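Local coordinates for Lmo0794 protein (Listeria monocytogenes, PDB 3EW7), which is of unknown function but probably binds NAD(P) in a Rossmann-type domain and may act as an oxidoreductase, at residues V80-L90 with Q137-F148. The protein carries 3 engineered substitutions. Sequence-based numbering, arbitrary orientation.
Engineered in segment 137-148: Lys142 (natural residue Arg).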
ATOM      1  N   VAL A  80      11.065  -6.436   0.229  1.00 55.75           N
ATOM      2  CA  VAL A  80      12.103  -5.579  -0.313  1.00 56.63           C
ATOM      3  C   VAL A  80      12.214  -5.748  -1.826  1.00 56.39           C
ATOM      4  O   VAL A  80      12.408  -4.784  -2.565  1.00 57.90           O
ATOM      5  CB  VAL A  80      13.465  -5.904   0.349  1.00 56.19           C
ATOM      6  CG1 VAL A  80      13.600  -7.419   0.514  1.00 60.09           C
ATOM      7  CG2 VAL A  80      14.614  -5.345  -0.497  1.00 54.91           C
ATOM      8  N   THR A  81      12.063  -6.980  -2.282  1.00 55.81           N
ATOM      9  CA  THR A  81      12.173  -7.267  -3.700  1.00 55.39           C
ATOM     10  C   THR A  81      11.044  -6.707  -4.573  1.00 54.24           C
ATOM     11  O   THR A  81      11.308  -6.140  -5.638  1.00 54.49           O
ATOM     12  CB  THR A  81      12.340  -8.794  -3.906  1.00 55.01           C
ATOM     13  OG1 THR A  81      13.732  -9.093  -4.067  1.00 51.48           O
ATOM     14  CG2 THR A  81      11.598  -9.268  -5.114  1.00 54.62           C
ATOM     15  N   SER A  82       9.800  -6.861  -4.126  1.00 51.66           N
ATOM     16  CA  SER A  82       8.651  -6.358  -4.876  1.00 49.11           C
ATOM     17  C   SER A  82       8.637  -4.835  -4.919  1.00 48.48           C
ATOM     18  O   SER A  82       8.236  -4.235  -5.914  1.00 48.41           O
ATOM     19  CB  SER A  82       7.346  -6.863  -4.258  1.00 48.23           C
ATOM     20  OG  SER A  82       7.305  -6.594  -2.869  1.00 44.52           O
ATOM     21  N   LEU A  83       9.063  -4.202  -3.835  1.00 46.88           N
ATOM     22  CA  LEU A  83       9.088  -2.755  -3.817  1.00 46.58           C
ATOM     23  C   LEU A  83      10.132  -2.290  -4.820  1.00 46.47           C
ATOM     24  O   LEU A  83       9.919  -1.320  -5.550  1.00 45.28           O
ATOM     25  CB  LEU A  83       9.421  -2.226  -2.418  1.00 45.61           C
ATOM     26  CG  LEU A  83       9.533  -0.697  -2.290  1.00 44.63           C
ATOM     27  CD1 LEU A  83       8.290  -0.028  -2.878  1.00 42.23           C
ATOM     28  CD2 LEU A  83       9.714  -0.313  -0.826  1.00 42.30           C
ATOM     29  N   ASP A  84      11.263  -2.989  -4.864  1.00 46.44           N
ATOM     30  CA  ASP A  84      12.313  -2.624  -5.797  1.00 46.36           C
ATOM     31  C   ASP A  84      11.728  -2.587  -7.201  1.00 46.79           C
ATOM     32  O   ASP A  84      12.016  -1.664  -7.966  1.00 48.27           O
ATOM     33  CB  ASP A  84      13.480  -3.610  -5.728  1.00 45.33           C
ATOM     34  CG  ASP A  84      14.398  -3.354  -4.533  1.00 46.65           C
ATOM     35  OD1 ASP A  84      14.241  -2.327  -3.837  1.00 47.31           O
ATOM     36  OD2 ASP A  84      15.298  -4.188  -4.289  1.00 47.82           O
ATOM     37  N   HIS A  85      10.892  -3.572  -7.533  1.00 44.56           N
ATOM     38  CA  HIS A  85      10.266  -3.614  -8.847  1.00 43.45           C
ATOM     39  C   HIS A  85       9.447  -2.351  -9.109  1.00 44.49           C
ATOM     40  O   HIS A  85       9.571  -1.731 -10.163  1.00 44.53           O
ATOM     41  CB  HIS A  85       9.357  -4.835  -8.978  1.00 41.59           C
ATOM     42  CG  HIS A  85       8.509  -4.821 -10.213  1.00 42.36           C
ATOM     43  ND1 HIS A  85       9.038  -4.929 -11.483  1.00 44.65           N
ATOM     44  CD2 HIS A  85       7.172  -4.680 -10.377  1.00 42.92           C
ATOM     45  CE1 HIS A  85       8.062  -4.850 -12.373  1.00 44.76           C
ATOM     46  NE2 HIS A  85       6.920  -4.698 -11.727  1.00 42.79           N
ATOM     47  N   LEU A  86       8.610  -1.974  -8.147  1.00 45.56           N
ATOM     48  CA  LEU A  86       7.778  -0.788  -8.293  1.00 46.70           C
ATOM     49  C   LEU A  86       8.626   0.466  -8.429  1.00 48.12           C
ATOM     50  O   LEU A  86       8.292   1.367  -9.200  1.00 48.95           O
ATOM     51  CB  LEU A  86       6.826  -0.651  -7.098  1.00 46.03           C
ATOM     52  CG  LEU A  86       5.751  -1.740  -6.984  1.00 46.62           C
ATOM     53  CD1 LEU A  86       4.874  -1.491  -5.770  1.00 44.12           C
ATOM     54  CD2 LEU A  86       4.899  -1.745  -8.245  1.00 46.64           C
ATOM     55  N   ILE A  87       9.727   0.515  -7.684  1.00 48.60           N
ATOM     56  CA  ILE A  87      10.624   1.656  -7.725  1.00 48.04           C
ATOM     57  C   ILE A  87      11.197   1.855  -9.125  1.00 49.93           C
ATOM     58  O   ILE A  87      11.198   2.973  -9.634  1.00 51.86           O
ATOM     59  CB  ILE A  87      11.774   1.495  -6.700  1.00 47.71           C
ATOM     60  CG1 ILE A  87      11.262   1.864  -5.306  1.00 44.34           C
ATOM     61  CG2 ILE A  87      12.985   2.360  -7.099  1.00 46.15           C
ATOM     62  CD1 ILE A  87      12.178   1.430  -4.176  0.50 44.25           C
ATOM     63  N   SER A  88      11.666   0.789  -9.762  1.00 50.09           N
ATOM     64  CA  SER A  88      12.231   0.947 -11.104  1.00 52.42           C
ATOM     65  C   SER A  88      11.137   1.287 -12.126  1.00 52.54           C
ATOM     66  O   SER A  88      11.339   2.097 -13.037  1.00 53.31           O
ATOM     67  CB  SER A  88      12.982  -0.321 -11.543  1.00 53.07           C
ATOM     68  OG  SER A  88      12.089  -1.370 -11.884  1.00 56.09           O
ATOM     69  N   VAL A  89       9.978   0.669 -11.965  1.00 51.10           N
ATOM     70  CA  VAL A  89       8.870   0.901 -12.864  1.00 49.81           C
ATOM     71  C   VAL A  89       8.342   2.325 -12.716  1.00 51.16           C
ATOM     72  O   VAL A  89       7.920   2.951 -13.689  1.00 51.04           O
ATOM     73  CB  VAL A  89       7.739  -0.111 -12.586  1.00 49.20           C
ATOM     74  CG1 VAL A  89       6.416   0.397 -13.125  1.00 48.04           C
ATOM     75  CG2 VAL A  89       8.084  -1.439 -13.224  1.00 46.68           C
ATOM     76  N   LEU A  90       8.384   2.839 -11.493  1.00 51.90           N
ATOM     77  CA  LEU A  90       7.884   4.181 -11.208  1.00 52.42           C
ATOM     78  C   LEU A  90       8.895   5.308 -11.406  1.00 53.20           C
ATOM     79  O   LEU A  90       8.525   6.481 -11.395  1.00 52.62           O
ATOM     80  CB  LEU A  90       7.369   4.242  -9.767  1.00 51.53           C
ATOM     81  CG  LEU A  90       5.878   4.384  -9.469  1.00 51.35           C
ATOM     82  CD1 LEU A  90       5.093   4.513 -10.756  1.00 51.77           C
ATOM     83  CD2 LEU A  90       5.409   3.181  -8.671  1.00 51.68           C
ATOM     84  N   GLN A 137      13.791  -1.465   2.618  1.00 57.53           N
ATOM     85  CA  GLN A 137      12.936  -0.743   1.687  1.00 55.79           C
ATOM     86  C   GLN A 137      13.237   0.744   1.798  1.00 56.61           C
ATOM     87  O   GLN A 137      13.408   1.435   0.791  1.00 57.25           O
ATOM     88  CB  GLN A 137      11.465  -0.998   2.010  1.00 53.69           C
ATOM     89  CG  GLN A 137      11.051  -2.458   1.910  1.00 51.77           C
ATOM     90  CD  GLN A 137       9.603  -2.680   2.294  1.00 51.40           C
ATOM     91  OE1 GLN A 137       9.159  -2.253   3.359  1.00 53.38           O
ATOM     92  NE2 GLN A 137       8.858  -3.351   1.430  1.00 48.81           N
ATOM     93  N   LEU A 138      13.316   1.225   3.035  1.00 56.90           N
ATOM     94  CA  LEU A 138      13.598   2.631   3.311  1.00 57.03           C
ATOM     95  C   LEU A 138      14.968   3.073   2.785  1.00 56.73           C
ATOM     96  O   LEU A 138      15.119   4.191   2.303  1.00 56.51           O
ATOM     97  CB  LEU A 138      13.494   2.885   4.823  1.00 57.32           C
ATOM     98  CG  LEU A 138      12.302   3.701   5.348  1.00 57.81           C
ATOM     99  CD1 LEU A 138      11.018   3.285   4.657  1.00 56.36           C
ATOM    100  CD2 LEU A 138      12.189   3.530   6.862  1.00 57.49           C
ATOM    101  N   GLU A 139      15.962   2.195   2.878  1.00 57.48           N
ATOM    102  CA  GLU A 139      17.298   2.510   2.395  1.00 59.31           C
ATOM    103  C   GLU A 139      17.231   2.614   0.888  1.00 59.35           C
ATOM    104  O   GLU A 139      17.879   3.476   0.290  1.00 60.33           O
ATOM    105  CB  GLU A 139      18.291   1.414   2.771  1.00 62.42           C
ATOM    106  CG  GLU A 139      18.920   1.556   4.149  1.00 70.18           C
ATOM    107  CD  GLU A 139      19.342   0.205   4.748  1.00 75.52           C
ATOM    108  OE1 GLU A 139      19.792  -0.679   3.974  1.00 78.37           O
ATOM    109  OE2 GLU A 139      19.229   0.033   5.988  1.00 76.51           O
ATOM    110  N   HIS A 140      16.447   1.721   0.283  1.00 58.40           N
ATOM    111  CA  HIS A 140      16.282   1.691  -1.169  1.00 56.55           C
ATOM    112  C   HIS A 140      15.453   2.864  -1.639  1.00 55.59           C
ATOM    113  O   HIS A 140      15.692   3.411  -2.715  1.00 54.93           O
ATOM    114  CB  HIS A 140      15.621   0.387  -1.625  1.00 56.92           C
ATOM    115  CG  HIS A 140      16.529  -0.802  -1.571  1.00 58.89           C
ATOM    116  ND1 HIS A 140      16.295  -1.949  -2.300  1.00 59.08           N
ATOM    117  CD2 HIS A 140      17.674  -1.021  -0.882  1.00 59.06           C
ATOM    118  CE1 HIS A 140      17.260  -2.821  -2.065  1.00 58.85           C
ATOM    119  NE2 HIS A 140      18.109  -2.282  -1.207  1.00 58.32           N
ATOM    120  N   LEU A 141      14.469   3.249  -0.839  1.00 54.07           N
ATOM    121  CA  LEU A 141      13.643   4.381  -1.199  1.00 53.27           C
ATOM    122  C   LEU A 141      14.497   5.638  -1.179  1.00 53.73           C
ATOM    123  O   LEU A 141      14.414   6.461  -2.081  1.00 52.70           O
ATOM    124  CB  LEU A 141      12.470   4.506  -0.238  1.00 50.75           C
ATOM    125  CG  LEU A 141      11.341   3.531  -0.569  1.00 50.15           C
ATOM    126  CD1 LEU A 141      10.280   3.575   0.523  1.00 50.48           C
ATOM    127  CD2 LEU A 141      10.741   3.890  -1.920  1.00 46.95           C
ATOM    128  N   LYS A 142      15.336   5.779  -0.160  1.00 55.22           N
ATOM    129  CA  LYS A 142      16.195   6.953  -0.069  1.00 57.48           C
ATOM    130  C   LYS A 142      17.186   7.050  -1.226  1.00 57.03           C
ATOM    131  O   LYS A 142      17.694   8.136  -1.525  1.00 57.34           O
ATOM    132  CB  LYS A 142      16.947   6.967   1.265  1.00 60.26           C
ATOM    133  CG  LYS A 142      16.267   7.830   2.320  1.00 65.11           C
ATOM    134  CD  LYS A 142      15.900   7.041   3.573  1.00 67.39           C
ATOM    135  CE  LYS A 142      14.523   7.459   4.086  1.00 69.09           C
ATOM    136  NZ  LYS A 142      14.241   6.986   5.474  1.00 68.39           N
ATOM    137  N   SER A 143      17.460   5.927  -1.880  1.00 55.14           N
ATOM    138  CA  SER A 143      18.390   5.925  -2.998  1.00 54.97           C
ATOM    139  C   SER A 143      17.726   6.577  -4.194  1.00 54.67           C
ATOM    140  O   SER A 143      18.386   6.945  -5.162  1.00 54.86           O
ATOM    141  CB  SER A 143      18.801   4.500  -3.344  1.00 54.95           C
ATOM    142  OG  SER A 143      19.364   3.873  -2.212  1.00 57.75           O
ATOM    143  N   HIS A 144      16.410   6.706  -4.116  1.00 54.09           N
ATOM    144  CA  HIS A 144      15.640   7.335  -5.172  1.00 54.84           C
ATOM    145  C   HIS A 144      14.761   8.424  -4.559  1.00 54.23           C
ATOM    146  O   HIS A 144      13.656   8.694  -5.029  1.00 53.41           O
ATOM    147  CB  HIS A 144      14.782   6.302  -5.894  1.00 57.18           C
ATOM    148  CG  HIS A 144      15.569   5.187  -6.501  1.00 60.35           C
ATOM    149  ND1 HIS A 144      16.191   4.218  -5.746  1.00 62.96           N
ATOM    150  CD2 HIS A 144      15.847   4.890  -7.795  1.00 62.46           C
ATOM    151  CE1 HIS A 144      16.817   3.368  -6.545  1.00 64.03           C
ATOM    152  NE2 HIS A 144      16.623   3.756  -7.794  1.00 63.52           N
ATOM    153  N   GLN A 145      15.279   9.039  -3.501  1.00 54.65           N
ATOM    154  CA  GLN A 145      14.594  10.105  -2.775  1.00 55.39           C
ATOM    155  C   GLN A 145      13.712  10.992  -3.636  1.00 54.62           C
ATOM    156  O   GLN A 145      12.511  11.119  -3.393  1.00 53.59           O
ATOM    157  CB  GLN A 145      15.617  11.009  -2.081  1.00 57.71           C
ATOM    158  CG  GLN A 145      15.924  10.622  -0.668  1.00 62.23           C
ATOM    159  CD  GLN A 145      14.740  10.840   0.248  1.00 65.54           C
ATOM    160  OE1 GLN A 145      14.610  10.181   1.284  1.00 68.28           O
ATOM    161  NE2 GLN A 145      13.872  11.777  -0.121  1.00 64.92           N
ATOM    162  N   ALA A 146      14.327  11.606  -4.641  1.00 53.02           N
ATOM    163  CA  ALA A 146      13.629  12.542  -5.499  1.00 51.84           C
ATOM    164  C   ALA A 146      13.252  12.045  -6.878  1.00 50.81           C
ATOM    165  O   ALA A 146      12.705  12.802  -7.670  1.00 52.49           O
ATOM    166  CB  ALA A 146      14.458  13.821  -5.620  1.00 49.77           C
ATOM    167  N   GLU A 147      13.510  10.777  -7.169  1.00 50.44           N
ATOM    168  CA  GLU A 147      13.202  10.252  -8.497  1.00 50.45           C
ATOM    169  C   GLU A 147      11.734   9.924  -8.797  1.00 49.20           C
ATOM    170  O   GLU A 147      11.375   9.683  -9.950  1.00 48.56           O
ATOM    171  CB  GLU A 147      14.110   9.055  -8.787  1.00 52.82           C
ATOM    172  CG  GLU A 147      15.566   9.482  -9.006  1.00 54.77           C
ATOM    173  CD  GLU A 147      16.561   8.333  -8.924  1.00 56.01           C
ATOM    174  OE1 GLU A 147      16.427   7.366  -9.701  1.00 56.54           O
ATOM    175  OE2 GLU A 147      17.485   8.399  -8.084  1.00 55.69           O
ATOM    176  N   PHE A 148      10.891   9.901  -7.771  1.00 47.66           N
ATOM    177  CA  PHE A 148       9.466   9.669  -7.985  1.00 46.89           C
ATOM    178  C   PHE A 148       8.661  10.016  -6.755  1.00 46.40           C
ATOM    179  O   PHE A 148       9.214  10.374  -5.715  1.00 46.07           O
ATOM    180  CB  PHE A 148       9.164   8.231  -8.432  1.00 46.26           C
ATOM    181  CG  PHE A 148       9.251   7.212  -7.342  1.00 46.74           C
ATOM    182  CD1 PHE A 148       8.135   6.454  -7.005  1.00 47.89           C
ATOM    183  CD2 PHE A 148      10.452   6.961  -6.694  1.00 47.23           C
ATOM    184  CE1 PHE A 148       8.215   5.452  -6.039  1.00 47.25           C
ATOM    185  CE2 PHE A 148      10.545   5.968  -5.729  1.00 46.88           C
ATOM    186  CZ  PHE A 148       9.421   5.209  -5.402  1.00 47.13           C
TER
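Ile87 of helix 80-90 branches at CB and sends its outer atoms to Leu141, His144 and Phe148. Ile87 CG2 stands 3.8 Å from the centroid of the His144 ring, almost on the ring normal, a CH-pi contact. The ND1 of that ring donates to the carbonyl O of His140, one turn back, which limits its rotation. The other branch, with CG1 anti to the carbonyl carbon (chi1 -79°), sets Ile87 CG1 3.8 Å from Phe148 CZ and carries Ile87 CD1 on to Leu141 CD2 at 3.6 Å. One turn earlier, His140 ND1 donates to Asp84 OD1 over 2.6 Å, practically straight at 178°. The carboxylate receives it on the syn lone pair, nearly coplanar with the imidazole. Deeper, Leu83 CD2 lies against Gln137 CB (3.4 Å), while Gln137 OE1 is hydrogen-bonded to Tyr152 OH. Phe148 CD1 meets Leu90 CB at 3.6 Å, the side chains crossing at about a right angle. Leu83 and Phe148 also touch Leu98. The axes of segments 80-90 and 137-142 come within 10.1 Å of each other, at a crossing angle of -17°. Helices 79-90 and 131-142 thus lie side by side over parallel strands 97-101 and 150-154, as in the Rossmann fold of NAD(P)-binding proteins.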